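PDB 4DXK: mandelate racemase / muconate lactonizing enzyme family protein from Agrobacterium tumefaciens, which probably acts as a lyase or racemase of the mandelate racemase subgroup of the enolase superfamily, on a substrate that is not established. Local coordinates for residues V11-N16 with K386-S391; R184-S189 with M220-P225; M289-W294 with P323-A328. All blocks are in the same frame, centred on the assembly; numbering follows the deposited sequence. Where two conformers were deposited one is given.

Contact 1 of 3, residues V11-N16 with K386-S391; sequences VAERTN and KTFTVS
Glu13 grips Thr389 with both arms of its carboxylate. OE1 takes the backbone N of Thr389 at 2.8 Å in a nearly straight bond (176° at the hydrogen), and OE2 receives the hydroxyl OG1 of the same threonine at 2.9 Å. Both donors use the syn sides and lie within about 20° of the carboxylate plane, so the two bonds together fix the rotation of the group. The chain of Glu13 reaches them bent about its CB-CG bond (chi2 80°) and crosses the threonine side chain at about a right angle. One residue earlier, Ala12 N donates to Thr389 O at 3.0 Å, and Val11 CA adds a CA-H...O contact of 3.3 Å to that same oxygen Thr389 O.

These bonds sit at the edge of the four-stranded antiparallel sheet, where strand 3-11 ends and outermost strand 390-396 begins: Val11 and Val390 form an antiparallel non-hydrogen-bonded pair between the two strands, and a type I turn from Val11 to Arg14 starts at that pair.

The apolar packing centres on Val11. Its CG1, anti to the carbonyl carbon, lies 3.6 Å from Phe388 CB and 4.0 Å from Val390 CG2. Glu13 OE1 meets the Phe388 ring at its edge, in plane, while Thr387 CG2 lies over one face, offset toward the rim, and Leu356 of helix 353-356 also touches the phenylalanine.

Contact 2 of 3, residues R184-S189 with M220-P225; sequences RGQYIS and MWQLLP
Gly185 and Gln222 are joined by the one direct hydrogen bond of the contact: Gln222 N donates to Gly185 O at 2.9 Å with an angle of 172° at the hydrogen. A CA-H...O contact runs the other way, from Gly185 CA to Met220 O at 3.2 Å, and brings the two backbones close, with Gly185 CA 4.0 Å from Trp221 CA. Gly185 also has positive phi.

Two waters supply the remaining polar links. One donates to Arg184 O and Met220 O and accepts from Gln222 NE2 at 2.8 Å; the other bridges Gln186 NE2 to Gln222 OE1. Both glutamine chains bend at chi2, Gln186 NE2 lies 3.4 Å from Gln222 CG, and the amide planes are 23° apart.

The packing is carried by Trp221 and Pro225. Tyr187 O lies at the edge of the indole, near its plane, 3.5 Å from CZ3 of Trp221, while Ile188 CB approaches Trp221 CH2 at 3.7 Å, the two side chains crossing at about a right angle. Pro225 CG packs against the loop backbone, 3.2 Å from Gly185 O. In the barrel domain this joins the Schellman end of helix 177-183 to the start of helix 223-232, where Gln222 is the N-cap residue. Tyr187 OH makes a hydrogen bond with Asp212 of the second subunit, and Arg184 forms a salt bridge with Asp67 of the third.

Buried Gly185 thus has its carbonyl satisfied by a backbone N-H, whereas the Arg184 and Met220 carbonyls share one water, so ordered water probably contributes to the join, along with the backbone fit.

Contact 3 of 3, residues M289-W294 with P323-A328; sequences MLDISW and PVVLCA
Asp291 meets Val325 with its carboxylate, OD1 lying 4.2 Å from Val325 CG1. OD1 accepts from Ser293 N at 2.8 Å, nearly along its C-O axis, which makes an Asx turn, and from Ser293 OG at 2.7 Å on the syn side; OD2 makes a hydrogen bond with His318 ND1. This Asp-His pair, at the ends of successive barrel strands 287-290 and 315-317, is consistent with the dyad of mandelate racemase and its relatives.

Next, Ile292 directs its longer branch at the helix. With CG1 between the backbone N and the carbonyl carbon (chi1 60°) and the chain extended beyond, CD1 reaches Ala328 CB at 3.4 Å, tighter than usual van der Waals contact. Its CG1 passes 4.1 Å from Val325 CG1.

Ser293 then packs its CB against Val325 CG2 at 3.6 Å.

Val325 and Ala328 lie three residues apart on the same side of helix 323-335, which faces the loop leaving barrel strand 287-290. Helix 79-99 reaches both sides of the join through Ile89, and helix 297-310 touches Ile292 through Ala301. Glu33 of strand 30-35 accepts from the N-H groups of Val324 and Val325 at the start of helix 323-335.

In the fold
Contacts 2 and 3 both belong to the parallel barrel, whose bound sodium ion is held by Glu216, Glu242 and Glu268. The Met220 side chain of contact 2 lies about 10 Å from a sodium ion and Asp291 of contact 3 about 8 Å, so both approach a metal, but neither is among the three glutamates that bind it. The centres of these two contacts are about 29 Å apart. Contact 1 lies instead at an end of the antiparallel sheet, about 20 Å from contact 3 and about 37 Å from contact 2, centre to centre. Contacts 1 and 3 come within about 7 Å at their nearest atoms, and strand 30-35 of that same sheet reaches contact 3 through Glu33 and Thr34.

Contact 1 of 3, residues V11-N16 with K386-S391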
# COMPACT_ATOMS: atom_id res chain seq x y z
N VAL A 11 32.41 -37.60 -14.20
CA VAL A 11 33.61 -38.22 -13.65
C VAL A 11 33.37 -38.70 -12.23
O VAL A 11 32.79 -37.98 -11.40
CB VAL A 11 34.84 -37.27 -13.72
CG1 VAL A 11 35.19 -36.96 -15.16
CG2 VAL A 11 34.59 -35.99 -12.94
N ALA A 12 33.80 -39.92 -11.94
CA ALA A 12 33.49 -40.54 -10.65
C ALA A 12 34.15 -39.80 -9.49
O ALA A 12 33.66 -39.86 -8.36
CB ALA A 12 33.90 -42.01 -10.65
N GLU A 13 35.24 -39.11 -9.78
CA GLU A 13 36.00 -38.41 -8.76
C GLU A 13 35.31 -37.12 -8.31
O GLU A 13 35.59 -36.60 -7.22
CB GLU A 13 37.41 -38.10 -9.26
CG GLU A 13 38.31 -39.33 -9.40
CD GLU A 13 38.08 -40.14 -10.67
OE1 GLU A 13 37.34 -39.69 -11.57
OE2 GLU A 13 38.64 -41.26 -10.77
N ARG A 14 34.40 -36.61 -9.13
CA ARG A 14 33.67 -35.38 -8.83
C ARG A 14 32.20 -35.56 -9.15
O ARG A 14 31.73 -35.08 -10.19
CB ARG A 14 34.25 -34.21 -9.64
CG ARG A 14 35.48 -33.58 -9.02
CD ARG A 14 35.23 -33.43 -7.53
NE ARG A 14 36.32 -32.84 -6.76
CZ ARG A 14 37.56 -33.32 -6.69
NH1 ARG A 14 37.92 -34.39 -7.38
NH2 ARG A 14 38.45 -32.71 -5.93
N THR A 15 31.46 -36.24 -8.28
CA THR A 15 30.13 -36.73 -8.64
C THR A 15 29.07 -35.65 -8.78
O THR A 15 28.00 -35.93 -9.33
CB THR A 15 29.61 -37.80 -7.65
OG1 THR A 15 29.59 -37.24 -6.33
CG2 THR A 15 30.47 -39.05 -7.68
N ASN A 16 29.33 -34.43 -8.31
CA ASN A 16 28.36 -33.35 -8.48
C ASN A 16 28.40 -32.69 -9.86
O ASN A 16 27.47 -31.96 -10.21
CB ASN A 16 28.53 -32.28 -7.41
CG ASN A 16 28.02 -32.74 -6.06
OD1 ASN A 16 26.98 -33.40 -5.97
ND2 ASN A 16 28.74 -32.39 -5.00
N LYS A 386 42.53 -40.46 -18.71
CA LYS A 386 43.79 -40.85 -18.08
C LYS A 386 43.85 -40.41 -16.62
O LYS A 386 44.55 -41.02 -15.81
CB LYS A 386 44.98 -40.27 -18.85
CG LYS A 386 45.47 -41.14 -19.99
CD LYS A 386 46.56 -40.45 -20.81
CE LYS A 386 46.71 -41.12 -22.18
NZ LYS A 386 46.62 -42.60 -22.08
N THR A 387 43.12 -39.36 -16.29
CA THR A 387 43.16 -38.77 -14.96
C THR A 387 41.88 -39.09 -14.18
O THR A 387 41.90 -39.23 -12.96
CB THR A 387 43.34 -37.25 -15.05
OG1 THR A 387 44.54 -36.95 -15.78
CG2 THR A 387 43.45 -36.63 -13.66
N PHE A 388 40.78 -39.22 -14.91
CA PHE A 388 39.47 -39.41 -14.29
C PHE A 388 38.81 -40.71 -14.73
O PHE A 388 39.20 -41.33 -15.72
CB PHE A 388 38.55 -38.23 -14.61
CG PHE A 388 39.04 -36.91 -14.08
CD1 PHE A 388 38.74 -36.51 -12.78
CD2 PHE A 388 39.81 -36.06 -14.87
CE1 PHE A 388 39.19 -35.30 -12.29
CE2 PHE A 388 40.26 -34.86 -14.38
CZ PHE A 388 39.96 -34.48 -13.09
N THR A 389 37.81 -41.13 -13.97
CA THR A 389 36.98 -42.27 -14.35
C THR A 389 35.76 -41.69 -15.05
O THR A 389 34.82 -41.21 -14.40
CB THR A 389 36.56 -43.08 -13.14
OG1 THR A 389 37.72 -43.47 -12.40
CG2 THR A 389 35.80 -44.33 -13.56
N VAL A 390 35.80 -41.70 -16.38
CA VAL A 390 34.86 -40.95 -17.20
C VAL A 390 33.70 -41.81 -17.70
O VAL A 390 33.91 -42.95 -18.13
CB VAL A 390 35.59 -40.36 -18.41
CG1 VAL A 390 34.63 -39.62 -19.34
CG2 VAL A 390 36.71 -39.44 -17.96
N SER A 391 32.49 -41.28 -17.63
CA SER A 391 31.35 -41.92 -18.27
C SER A 391 30.71 -40.92 -19.22
O SER A 391 30.61 -39.73 -18.91
CB SER A 391 30.33 -42.39 -17.23
OG SER A 391 29.87 -41.30 -16.44

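Contact 2 of 3, residues R184-S189 with M220-P225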
# COMPACT_ATOMS: atom_id res chain seq x y z
N ARG A 184 17.63 -27.26 13.15
CA ARG A 184 16.99 -27.09 11.84
C ARG A 184 16.65 -25.61 11.60
O ARG A 184 15.62 -25.29 11.00
CB ARG A 184 15.74 -27.98 11.69
CG ARG A 184 15.93 -29.47 12.03
CD ARG A 184 16.96 -30.18 11.15
NE ARG A 184 16.57 -30.31 9.74
CZ ARG A 184 15.85 -31.31 9.23
NH1 ARG A 184 15.57 -31.32 7.93
NH2 ARG A 184 15.40 -32.29 10.00
N GLY A 185 17.52 -24.71 12.08
CA GLY A 185 17.33 -23.29 11.85
C GLY A 185 16.20 -22.61 12.60
O GLY A 185 15.86 -21.47 12.29
N GLN A 186 15.63 -23.27 13.61
CA GLN A 186 14.52 -22.66 14.34
C GLN A 186 14.99 -21.74 15.47
O GLN A 186 14.24 -20.86 15.91
CB GLN A 186 13.58 -23.72 14.92
CG GLN A 186 12.74 -24.46 13.87
CD GLN A 186 11.58 -23.64 13.24
OE1 GLN A 186 11.14 -22.60 13.77
NE2 GLN A 186 11.07 -24.12 12.11
N TYR A 187 16.22 -21.95 15.93
CA TYR A 187 16.67 -21.38 17.20
C TYR A 187 18.19 -21.34 17.27
O TYR A 187 18.86 -22.26 16.78
CB TYR A 187 16.13 -22.23 18.36
CG TYR A 187 16.72 -21.87 19.71
CD1 TYR A 187 16.30 -20.73 20.39
CD2 TYR A 187 17.67 -22.67 20.31
CE1 TYR A 187 16.84 -20.39 21.62
CE2 TYR A 187 18.22 -22.35 21.54
CZ TYR A 187 17.80 -21.21 22.19
OH TYR A 187 18.33 -20.89 23.42
N ILE A 188 18.74 -20.29 17.87
CA ILE A 188 20.15 -20.27 18.22
C ILE A 188 20.29 -19.74 19.64
O ILE A 188 19.74 -18.70 19.99
CB ILE A 188 21.01 -19.46 17.20
CG1 ILE A 188 22.50 -19.64 17.47
CG2 ILE A 188 20.63 -17.98 17.18
CD1 ILE A 188 23.38 -19.07 16.38
N SER A 189 21.00 -20.49 20.48
CA SER A 189 21.23 -20.05 21.84
C SER A 189 22.21 -18.90 21.80
O SER A 189 23.02 -18.80 20.88
CB SER A 189 21.80 -21.18 22.70
OG SER A 189 23.16 -21.43 22.37
N MET A 220 19.67 -21.63 5.73
CA MET A 220 19.44 -22.62 6.78
C MET A 220 18.59 -22.15 7.96
O MET A 220 18.24 -22.95 8.82
CB MET A 220 20.77 -23.17 7.28
CG MET A 220 21.61 -23.77 6.17
SD MET A 220 23.16 -24.50 6.73
CE MET A 220 22.54 -25.82 7.76
N TRP A 221 18.23 -20.87 7.99
CA TRP A 221 17.52 -20.29 9.14
C TRP A 221 16.09 -19.89 8.85
O TRP A 221 15.78 -19.45 7.74
CB TRP A 221 18.29 -19.06 9.65
CG TRP A 221 19.62 -19.43 10.19
CD1 TRP A 221 20.82 -19.39 9.54
CD2 TRP A 221 19.89 -19.95 11.49
NE1 TRP A 221 21.83 -19.83 10.37
CE2 TRP A 221 21.27 -20.20 11.57
CE3 TRP A 221 19.08 -20.25 12.59
CZ2 TRP A 221 21.87 -20.70 12.72
CZ3 TRP A 221 19.68 -20.76 13.72
CH2 TRP A 221 21.06 -20.99 13.78
N GLN A 222 15.23 -20.03 9.85
CA GLN A 222 13.92 -19.41 9.84
C GLN A 222 14.04 -17.91 10.11
O GLN A 222 15.12 -17.42 10.45
CB GLN A 222 12.98 -20.09 10.85
CG GLN A 222 12.79 -21.58 10.56
CD GLN A 222 12.15 -21.81 9.21
OE1 GLN A 222 11.06 -21.31 8.94
NE2 GLN A 222 12.84 -22.54 8.34
N LEU A 223 12.95 -17.17 9.95
CA LEU A 223 13.02 -15.70 9.95
C LEU A 223 13.49 -15.09 11.25
O LEU A 223 14.34 -14.19 11.25
CB LEU A 223 11.68 -15.09 9.54
CG LEU A 223 11.65 -13.56 9.54
CD1 LEU A 223 12.59 -12.99 8.49
CD2 LEU A 223 10.23 -13.06 9.31
N LEU A 224 12.92 -15.55 12.36
CA LEU A 224 13.26 -14.92 13.64
C LEU A 224 14.74 -15.09 14.05
O LEU A 224 15.40 -14.10 14.36
CB LEU A 224 12.30 -15.34 14.76
CG LEU A 224 10.82 -15.04 14.49
CD1 LEU A 224 10.01 -15.45 15.71
CD2 LEU A 224 10.59 -13.57 14.16
N PRO A 225 15.27 -16.33 14.04
CA PRO A 225 16.70 -16.41 14.38
C PRO A 225 17.58 -15.74 13.31
O PRO A 225 18.65 -15.23 13.65
CB PRO A 225 16.95 -17.92 14.46
CG PRO A 225 15.86 -18.54 13.65
CD PRO A 225 14.66 -17.66 13.91
O HOH W 1 15.38 -23.61 8.81
O HOH W 2 9.07 -22.33 10.69

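Contact 3 of 3, residues M289-W294 with P323-A328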
# COMPACT_ATOMS: atom_id res chain seq x y z
N MET A 289 22.52 -12.13 -6.60
CA MET A 289 23.35 -13.31 -6.80
C MET A 289 22.63 -14.25 -7.73
O MET A 289 21.41 -14.37 -7.68
CB MET A 289 23.58 -14.05 -5.49
CG MET A 289 23.81 -13.16 -4.35
SD MET A 289 25.41 -12.34 -4.35
CE MET A 289 26.53 -13.74 -4.25
N LEU A 290 23.39 -14.94 -8.55
CA LEU A 290 22.82 -15.96 -9.42
C LEU A 290 23.92 -16.97 -9.71
O LEU A 290 25.10 -16.68 -9.53
CB LEU A 290 22.29 -15.33 -10.71
CG LEU A 290 23.24 -14.51 -11.59
CD1 LEU A 290 24.12 -15.39 -12.46
CD2 LEU A 290 22.45 -13.55 -12.46
N ASP A 291 23.52 -18.16 -10.14
CA ASP A 291 24.45 -19.14 -10.67
C ASP A 291 23.97 -19.45 -12.07
O ASP A 291 22.84 -19.90 -12.26
CB ASP A 291 24.45 -20.39 -9.78
CG ASP A 291 25.42 -21.46 -10.27
OD1 ASP A 291 25.30 -21.85 -11.45
OD2 ASP A 291 26.30 -21.89 -9.48
N ILE A 292 24.83 -19.18 -13.06
CA ILE A 292 24.42 -19.31 -14.45
C ILE A 292 23.98 -20.72 -14.81
O ILE A 292 23.18 -20.90 -15.73
CB ILE A 292 25.54 -18.87 -15.41
CG1 ILE A 292 26.79 -19.71 -15.23
CG2 ILE A 292 25.86 -17.38 -15.23
CD1 ILE A 292 27.84 -19.40 -16.26
N SER A 293 24.49 -21.72 -14.10
CA SER A 293 24.14 -23.12 -14.36
C SER A 293 22.90 -23.59 -13.60
O SER A 293 22.48 -24.75 -13.77
CB SER A 293 25.32 -24.05 -14.06
OG SER A 293 25.53 -24.25 -12.68
N TRP A 294 22.34 -22.71 -12.76
CA TRP A 294 21.17 -23.02 -11.95
C TRP A 294 19.99 -22.11 -12.27
O TRP A 294 18.89 -22.35 -11.76
CB TRP A 294 21.49 -22.89 -10.45
CG TRP A 294 22.52 -23.85 -9.93
CD1 TRP A 294 22.99 -24.98 -10.56
CD2 TRP A 294 23.26 -23.75 -8.70
NE1 TRP A 294 23.94 -25.59 -9.78
CE2 TRP A 294 24.12 -24.86 -8.63
CE3 TRP A 294 23.23 -22.85 -7.62
CZ2 TRP A 294 24.98 -25.08 -7.55
CZ3 TRP A 294 24.09 -23.07 -6.55
CH2 TRP A 294 24.94 -24.18 -6.52
N PRO A 323 34.86 -25.68 -13.39
CA PRO A 323 35.70 -24.69 -14.09
C PRO A 323 34.95 -23.97 -15.22
O PRO A 323 35.23 -22.81 -15.49
CB PRO A 323 36.85 -25.53 -14.65
CG PRO A 323 36.30 -26.92 -14.74
CD PRO A 323 35.36 -27.05 -13.58
N VAL A 324 34.02 -24.66 -15.87
CA VAL A 324 33.28 -24.01 -16.96
C VAL A 324 32.35 -22.92 -16.41
O VAL A 324 32.27 -21.83 -16.96
CB VAL A 324 32.50 -25.03 -17.82
CG1 VAL A 324 31.62 -24.33 -18.84
CG2 VAL A 324 33.46 -25.99 -18.50
N VAL A 325 31.67 -23.22 -15.31
CA VAL A 325 30.84 -22.20 -14.66
C VAL A 325 31.70 -21.02 -14.20
O VAL A 325 31.31 -19.87 -14.39
CB VAL A 325 29.96 -22.77 -13.53
CG1 VAL A 325 29.35 -21.65 -12.67
CG2 VAL A 325 28.87 -23.62 -14.12
N LEU A 326 32.86 -21.28 -13.61
CA LEU A 326 33.73 -20.17 -13.24
C LEU A 326 34.09 -19.33 -14.47
O LEU A 326 34.02 -18.09 -14.44
CB LEU A 326 34.99 -20.68 -12.55
CG LEU A 326 36.05 -19.60 -12.26
CD1 LEU A 326 35.54 -18.53 -11.30
CD2 LEU A 326 37.33 -20.22 -11.72
N CYS A 327 34.45 -19.99 -15.56
CA CYS A 327 34.86 -19.27 -16.75
C CYS A 327 33.71 -18.47 -17.38
O CYS A 327 33.86 -17.28 -17.66
CB CYS A 327 35.45 -20.25 -17.77
SG CYS A 327 35.98 -19.43 -19.26
N ALA A 328 32.58 -19.12 -17.63
CA ALA A 328 31.45 -18.42 -18.23
C ALA A 328 30.95 -17.28 -17.33
O ALA A 328 30.52 -16.23 -17.82
CB ALA A 328 30.34 -19.41 -18.55